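PDB 3TO3: citryl-spermidine/3,4-dihydroxybenzoyl-citryl-spermidine:spermidine ligase from Bacillus anthracis, which catalyses the ATP-dependent condensation of spermidine with citryl-spermidine intermediates, releasing AMP and diphosphate, in the biosynthesis of the siderophore petrobactin. Local coordinates for residues S274-T286 against N289-L302. Numbering follows the deposited sequence.
With ATP (adenosine-5'-triphosphate), chain E.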
loop_
_atom_site.group_PDB
_atom_site.type_symbol
_atom_site.label_atom_id
_atom_site.label_comp_id
_atom_site.label_asym_id
_atom_site.label_seq_id
_atom_site.Cartn_x
_atom_site.Cartn_y
_atom_site.Cartn_z
ATOM N N SER B 274 -10.666 -23.915 9.161
ATOM C CA SER B 274 -12.004 -24.432 9.429
ATOM C C SER B 274 -12.234 -25.752 8.701
ATOM O O SER B 274 -11.597 -26.016 7.685
ATOM C CB SER B 274 -13.074 -23.412 9.051
ATOM O OG SER B 274 -12.867 -22.923 7.752
ATOM N N ALA B 275 -13.116 -26.597 9.237
ATOM C CA ALA B 275 -13.482 -27.834 8.550
ATOM C C ALA B 275 -14.281 -27.492 7.297
ATOM O O ALA B 275 -14.082 -28.074 6.242
ATOM C CB ALA B 275 -14.340 -28.778 9.486
ATOM N N ASP B 276 -15.211 -26.554 7.437
ATOM C CA ASP B 276 -16.080 -26.164 6.329
ATOM C C ASP B 276 -15.404 -25.199 5.338
ATOM O O ASP B 276 -14.479 -24.449 5.687
ATOM C CB ASP B 276 -17.405 -25.571 6.859
ATOM C CG ASP B 276 -18.236 -26.598 7.669
ATOM O OD1 ASP B 276 -17.909 -27.810 7.647
ATOM O OD2 ASP B 276 -19.229 -26.198 8.317
ATOM N N ASP B 277 -15.892 -25.232 4.108
ATOM C CA ASP B 277 -15.500 -24.292 3.073
ATOM C C ASP B 277 -16.448 -23.088 3.075
ATOM O O ASP B 277 -17.639 -23.211 3.343
ATOM C CB ASP B 277 -15.559 -24.973 1.709
ATOM C CG ASP B 277 -14.442 -25.968 1.514
ATOM O OD1 ASP B 277 -13.332 -25.720 2.014
ATOM O OD2 ASP B 277 -14.671 -27.010 0.877
ATOM N N TYR B 278 -15.901 -21.924 2.786
ATOM C CA TYR B 278 -16.698 -20.725 2.722
ATOM C C TYR B 278 -16.523 -20.086 1.366
ATOM O O TYR B 278 -15.595 -20.390 0.605
ATOM C CB TYR B 278 -16.325 -19.742 3.838
ATOM C CG TYR B 278 -16.802 -20.175 5.209
ATOM C CD1 TYR B 278 -17.912 -19.591 5.791
ATOM C CD2 TYR B 278 -16.144 -21.188 5.916
ATOM C CE1 TYR B 278 -18.360 -19.993 7.039
ATOM C CE2 TYR B 278 -16.577 -21.592 7.164
ATOM C CZ TYR B 278 -17.692 -20.992 7.716
ATOM O OH TYR B 278 -18.138 -21.384 8.954
ATOM N N CYS B 279 -17.437 -19.195 1.057
ATOM C CA CYS B 279 -17.399 -18.525 -0.214
ATOM C C CYS B 279 -17.857 -17.081 0.006
ATOM O O CYS B 279 -18.819 -16.848 0.733
ATOM C CB CYS B 279 -18.348 -19.268 -1.131
ATOM S SG CYS B 279 -18.395 -18.626 -2.745
ATOM N N ALA B 280 -17.167 -16.113 -0.584
ATOM C CA ALA B 280 -17.507 -14.701 -0.366
ATOM C C ALA B 280 -18.820 -14.328 -1.004
ATOM O O ALA B 280 -19.162 -14.877 -2.037
ATOM C CB ALA B 280 -16.405 -13.762 -0.914
ATOM N N GLN B 281 -19.526 -13.380 -0.384
ATOM C CA GLN B 281 -20.662 -12.672 -0.996
ATOM C C GLN B 281 -20.215 -11.368 -1.691
ATOM O O GLN B 281 -19.023 -11.111 -1.821
ATOM C CB GLN B 281 -21.697 -12.350 0.070
ATOM C CG GLN B 281 -22.138 -13.575 0.838
ATOM C CD GLN B 281 -23.320 -13.302 1.767
ATOM O OE1 GLN B 281 -23.215 -12.504 2.703
ATOM N NE2 GLN B 281 -24.452 -13.973 1.510
ATOM N N GLN B 282 -21.165 -10.544 -2.122
ATOM C CA GLN B 282 -20.846 -9.273 -2.769
ATOM C C GLN B 282 -19.938 -8.410 -1.926
ATOM O O GLN B 282 -19.202 -7.593 -2.461
ATOM C CB GLN B 282 -22.116 -8.472 -3.037
ATOM C CG GLN B 282 -22.894 -8.896 -4.277
ATOM C CD GLN B 282 -24.158 -8.068 -4.471
ATOM O OE1 GLN B 282 -24.226 -7.247 -5.383
ATOM N NE2 GLN B 282 -25.162 -8.271 -3.596
ATOM N N SER B 283 -20.006 -8.578 -0.609
ATOM C CA SER B 283 -19.251 -7.753 0.340
ATOM C C SER B 283 -17.794 -8.183 0.442
ATOM O O SER B 283 -16.911 -7.385 0.778
ATOM C CB SER B 283 -19.957 -7.724 1.718
ATOM O OG SER B 283 -19.201 -8.290 2.785
HETATM N N MSE B 284 -17.567 -9.464 0.194
HETATM C CA MSE B 284 -16.242 -10.100 0.206
HETATM C C MSE B 284 -15.580 -10.335 1.569
HETATM O O MSE B 284 -14.795 -11.266 1.696
HETATM C CB MSE B 284 -15.275 -9.320 -0.639
HETATM C CG MSE B 284 -15.499 -9.579 -2.106
HETATM SE SE MSE B 284 -14.093 -8.780 -3.097
HETATM C CE MSE B 284 -12.604 -9.744 -2.278
ATOM N N ARG B 285 -15.972 -9.604 2.605
ATOM C CA ARG B 285 -15.507 -9.927 3.951
ATOM C C ARG B 285 -16.606 -10.711 4.665
ATOM O O ARG B 285 -16.456 -11.135 5.797
ATOM C CB ARG B 285 -15.071 -8.676 4.723
ATOM C CG ARG B 285 -16.120 -7.613 4.735
ATOM C CD ARG B 285 -15.821 -6.543 5.748
ATOM N NE ARG B 285 -16.841 -5.505 5.706
ATOM C CZ ARG B 285 -16.912 -4.487 6.551
ATOM N NH1 ARG B 285 -16.016 -4.376 7.519
ATOM N NH2 ARG B 285 -17.878 -3.578 6.427
ATOM N N THR B 286 -17.720 -10.891 3.980
ATOM C CA THR B 286 -18.816 -11.687 4.511
ATOM C C THR B 286 -18.871 -13.008 3.787
ATOM O O THR B 286 -19.041 -13.042 2.599
ATOM C CB THR B 286 -20.157 -10.999 4.298
ATOM O OG1 THR B 286 -20.115 -9.694 4.895
ATOM C CG2 THR B 286 -21.283 -11.842 4.933
ATOM N N ASN B 289 -21.248 -20.262 4.469
ATOM C CA ASN B 289 -20.719 -21.585 4.633
ATOM C C ASN B 289 -21.246 -22.404 3.456
ATOM O O ASN B 289 -22.453 -22.554 3.284
ATOM C CB ASN B 289 -21.218 -22.108 5.978
ATOM C CG ASN B 289 -20.648 -23.445 6.332
ATOM O OD1 ASN B 289 -20.588 -24.332 5.495
ATOM N ND2 ASN B 289 -20.231 -23.604 7.584
ATOM N N VAL B 290 -20.342 -22.901 2.618
ATOM C CA VAL B 290 -20.740 -23.608 1.396
ATOM C C VAL B 290 -21.126 -25.053 1.701
ATOM O O VAL B 290 -21.998 -25.639 1.064
ATOM C CB VAL B 290 -19.599 -23.658 0.364
ATOM C CG1 VAL B 290 -20.043 -24.416 -0.846
ATOM C CG2 VAL B 290 -19.190 -22.284 -0.044
ATOM N N THR B 291 -20.428 -25.617 2.670
ATOM C CA THR B 291 -20.572 -26.995 3.072
ATOM C C THR B 291 -21.894 -27.196 3.797
ATOM O O THR B 291 -22.540 -28.228 3.642
ATOM C CB THR B 291 -19.431 -27.372 4.031
ATOM O OG1 THR B 291 -18.163 -27.096 3.409
ATOM C CG2 THR B 291 -19.514 -28.841 4.413
ATOM N N ASN B 292 -22.290 -26.210 4.596
ATOM C CA ASN B 292 -23.523 -26.302 5.376
ATOM C C ASN B 292 -24.330 -24.993 5.326
ATOM O O ASN B 292 -24.212 -24.141 6.207
ATOM C CB ASN B 292 -23.221 -26.702 6.831
ATOM C CG ASN B 292 -22.588 -28.093 6.951
ATOM O OD1 ASN B 292 -21.423 -28.226 7.334
ATOM N ND2 ASN B 292 -23.358 -29.127 6.645
ATOM N N PRO B 293 -25.153 -24.836 4.287
ATOM C CA PRO B 293 -25.831 -23.564 3.987
ATOM C C PRO B 293 -26.700 -23.016 5.117
ATOM O O PRO B 293 -26.946 -21.811 5.147
ATOM C CB PRO B 293 -26.676 -23.897 2.765
ATOM C CG PRO B 293 -25.942 -25.066 2.114
ATOM C CD PRO B 293 -25.405 -25.865 3.263
ATOM N N LYS B 294 -27.142 -23.852 6.050
ATOM C CA LYS B 294 -27.950 -23.325 7.161
ATOM C C LYS B 294 -27.083 -22.659 8.236
ATOM O O LYS B 294 -27.563 -21.871 9.046
ATOM C CB LYS B 294 -28.818 -24.413 7.793
ATOM C CG LYS B 294 -29.694 -25.184 6.807
ATOM C CD LYS B 294 -30.835 -24.336 6.281
ATOM C CE LYS B 294 -32.026 -25.212 5.846
ATOM N NZ LYS B 294 -32.849 -25.733 6.987
ATOM N N ARG B 295 -25.806 -22.993 8.250
ATOM C CA ARG B 295 -24.899 -22.389 9.201
ATOM C C ARG B 295 -24.771 -20.888 8.943
ATOM O O ARG B 295 -25.020 -20.413 7.839
ATOM C CB ARG B 295 -23.562 -23.094 9.115
ATOM C CG ARG B 295 -23.688 -24.560 9.565
ATOM C CD ARG B 295 -23.409 -24.677 11.052
ATOM N NE ARG B 295 -22.048 -24.232 11.299
ATOM C CZ ARG B 295 -20.978 -24.920 10.914
ATOM N NH1 ARG B 295 -21.156 -26.090 10.316
ATOM N NH2 ARG B 295 -19.743 -24.448 11.133
ATOM N N PRO B 296 -24.434 -20.133 9.980
ATOM C CA PRO B 296 -24.351 -18.672 9.888
ATOM C C PRO B 296 -23.206 -18.192 8.982
ATOM O O PRO B 296 -22.216 -18.893 8.783
ATOM C CB PRO B 296 -24.057 -18.250 11.341
ATOM C CG PRO B 296 -23.347 -19.465 11.952
ATOM C CD PRO B 296 -24.061 -20.647 11.312
ATOM N N TYR B 297 -23.377 -16.992 8.437
ATOM C CA TYR B 297 -22.328 -16.276 7.741
ATOM C C TYR B 297 -21.330 -15.738 8.751
ATOM O O TYR B 297 -21.640 -15.565 9.937
ATOM C CB TYR B 297 -22.886 -15.065 6.973
ATOM C CG TYR B 297 -24.099 -15.314 6.098
ATOM C CD1 TYR B 297 -23.978 -15.910 4.848
ATOM C CD2 TYR B 297 -25.372 -14.912 6.525
ATOM C CE1 TYR B 297 -25.117 -16.129 4.033
ATOM C CE2 TYR B 297 -26.491 -15.113 5.749
ATOM C CZ TYR B 297 -26.370 -15.724 4.500
ATOM O OH TYR B 297 -27.520 -15.905 3.752
ATOM N N VAL B 298 -20.139 -15.446 8.247
ATOM C CA VAL B 298 -19.066 -14.859 9.010
ATOM C C VAL B 298 -18.704 -13.545 8.333
ATOM O O VAL B 298 -18.442 -13.499 7.108
ATOM C CB VAL B 298 -17.877 -15.819 9.023
ATOM C CG1 VAL B 298 -16.958 -15.460 10.075
ATOM C CG2 VAL B 298 -18.380 -17.190 9.341
ATOM N N LYS B 299 -18.745 -12.469 9.103
ATOM C CA LYS B 299 -18.295 -11.180 8.612
ATOM C C LYS B 299 -17.004 -10.865 9.335
ATOM O O LYS B 299 -16.991 -10.731 10.576
ATOM C CB LYS B 299 -19.347 -10.087 8.831
ATOM C CG LYS B 299 -18.946 -8.695 8.347
ATOM C CD LYS B 299 -20.118 -7.716 8.428
ATOM C CE LYS B 299 -19.867 -6.476 7.587
ATOM N NZ LYS B 299 -20.967 -5.466 7.741
ATOM N N VAL B 300 -15.915 -10.773 8.571
ATOM C CA VAL B 300 -14.599 -10.692 9.190
ATOM C C VAL B 300 -13.813 -9.486 8.723
ATOM O O VAL B 300 -14.122 -8.902 7.690
ATOM C CB VAL B 300 -13.782 -11.969 8.952
ATOM C CG1 VAL B 300 -14.438 -13.135 9.638
ATOM C CG2 VAL B 300 -13.670 -12.262 7.444
ATOM N N SER B 301 -12.817 -9.096 9.512
ATOM C CA SER B 301 -11.982 -7.946 9.176
ATOM C C SER B 301 -11.217 -8.175 7.860
ATOM O O SER B 301 -10.706 -9.265 7.617
ATOM C CB SER B 301 -10.984 -7.713 10.302
ATOM O OG SER B 301 -11.641 -7.139 11.412
ATOM N N LEU B 302 -11.159 -7.170 6.998
ATOM C CA LEU B 302 -10.307 -7.287 5.825
ATOM C C LEU B 302 -9.614 -5.973 5.573
ATOM O O LEU B 302 -10.276 -4.961 5.366
ATOM C CB LEU B 302 -11.162 -7.691 4.647
ATOM C CG LEU B 302 -10.500 -8.265 3.408
ATOM C CD1 LEU B 302 -9.733 -9.568 3.711
ATOM C CD2 LEU B 302 -11.595 -8.454 2.340
HETATM P PB ATP E . -20.652 -5.103 4.215
HETATM O O1B ATP E . -19.409 -5.946 4.354
HETATM O O2B ATP E . -20.677 -4.058 5.299
HETATM O O3B ATP E . -21.924 -6.026 4.285
HETATM P PA ATP E . -19.611 -3.393 2.376
HETATM O O1A ATP E . -18.324 -3.693 3.119
HETATM O O2A ATP E . -20.112 -1.974 2.617
HETATM O O3A ATP E . -20.710 -4.399 2.820
HETATM O "O5'" ATP E . -19.317 -3.597 0.846
HETATM C "C5'" ATP E . -20.310 -4.008 -0.018
HETATM C "C4'" ATP E . -20.080 -3.795 -1.406
HETATM O "O4'" ATP E . -21.357 -3.830 -2.129
HETATM C "C3'" ATP E . -19.512 -2.448 -1.642
HETATM O "O3'" ATP E . -18.290 -2.555 -2.263
HETATM C "C2'" ATP E . -20.493 -1.768 -2.507
HETATM O "O2'" ATP E . -19.868 -0.963 -3.414
HETATM C "C1'" ATP E . -21.179 -2.915 -3.167
HETATM N N9 ATP E . -22.412 -2.601 -3.838
HETATM C C8 ATP E . -22.689 -2.952 -5.106
HETATM N N7 ATP E . -23.917 -2.502 -5.398
HETATM C C5 ATP E . -24.432 -1.871 -4.319
HETATM C C6 ATP E . -25.655 -1.231 -4.072
HETATM N N6 ATP E . -26.643 -1.167 -5.113
HETATM N N1 ATP E . -25.878 -0.683 -2.855
HETATM C C2 ATP E . -24.936 -0.750 -1.891
HETATM N N3 ATP E . -23.747 -1.359 -2.099
HETATM C C4 ATP E . -23.465 -1.928 -3.301
HETATM O O HOH W 1 -18.815 -28.638 10.052
HETATM O O HOH W 2 -20.674 -20.982 9.386
#
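Tyr278 faces Asn289, and Thr286 faces Lys299, as antiparallel non-hydrogen-bonded pairs at opposite ends of the contact; strand 286-289 links the two sites, forming a three-strand meander with strands 278-280 and 297-306. Backbone bonds flank both pairs: Val290 N to Asp277 O, 2.8 Å, and Val300 N to Arg285 O, 2.8 Å. At the Tyr278 end, Asn289 CG sits over one face of the Tyr278 ring, and Asn289 CA makes an off-centre CH-pi contact, 30° off the ring normal. A chi1 of -175° turns Asn289 CG away from its own amide nitrogen and carries ND2 to Asp276 OD2 at 2.9 Å, nearly straight and within its own amide plane, meeting the carboxylate on its anti side. Asp276 OD2 also forms a salt bridge with Arg295 NH1 at 2.8 Å, whose hydrogen bond is weak (124° at the hydrogen); Arg295 NE pairs with Glu218. A water joins Tyr278 OH, Asn289 ND2 and Pro296 O, while Thr291 OG1 accepts from Asp277 N. At the other end, extended Arg285 and Lys299 side chains converge on ATP: Arg285 NE reaches ATP O1B at 2.9 Å and Arg285 NH2 reaches ATP O2B at 3.1 Å. Lys299 CE lies 3.4 Å above the Arg285 guanidinium plane, offset toward its rim. Ser283 OG also donates to ATP O1B, at 2.8 Å. Lys299 NZ, less surely placed, points to ATP O2B and Asp459. Both basic groups probably balance the beta-phosphate's charge, consistent with strand pairing placing them at the nucleotide.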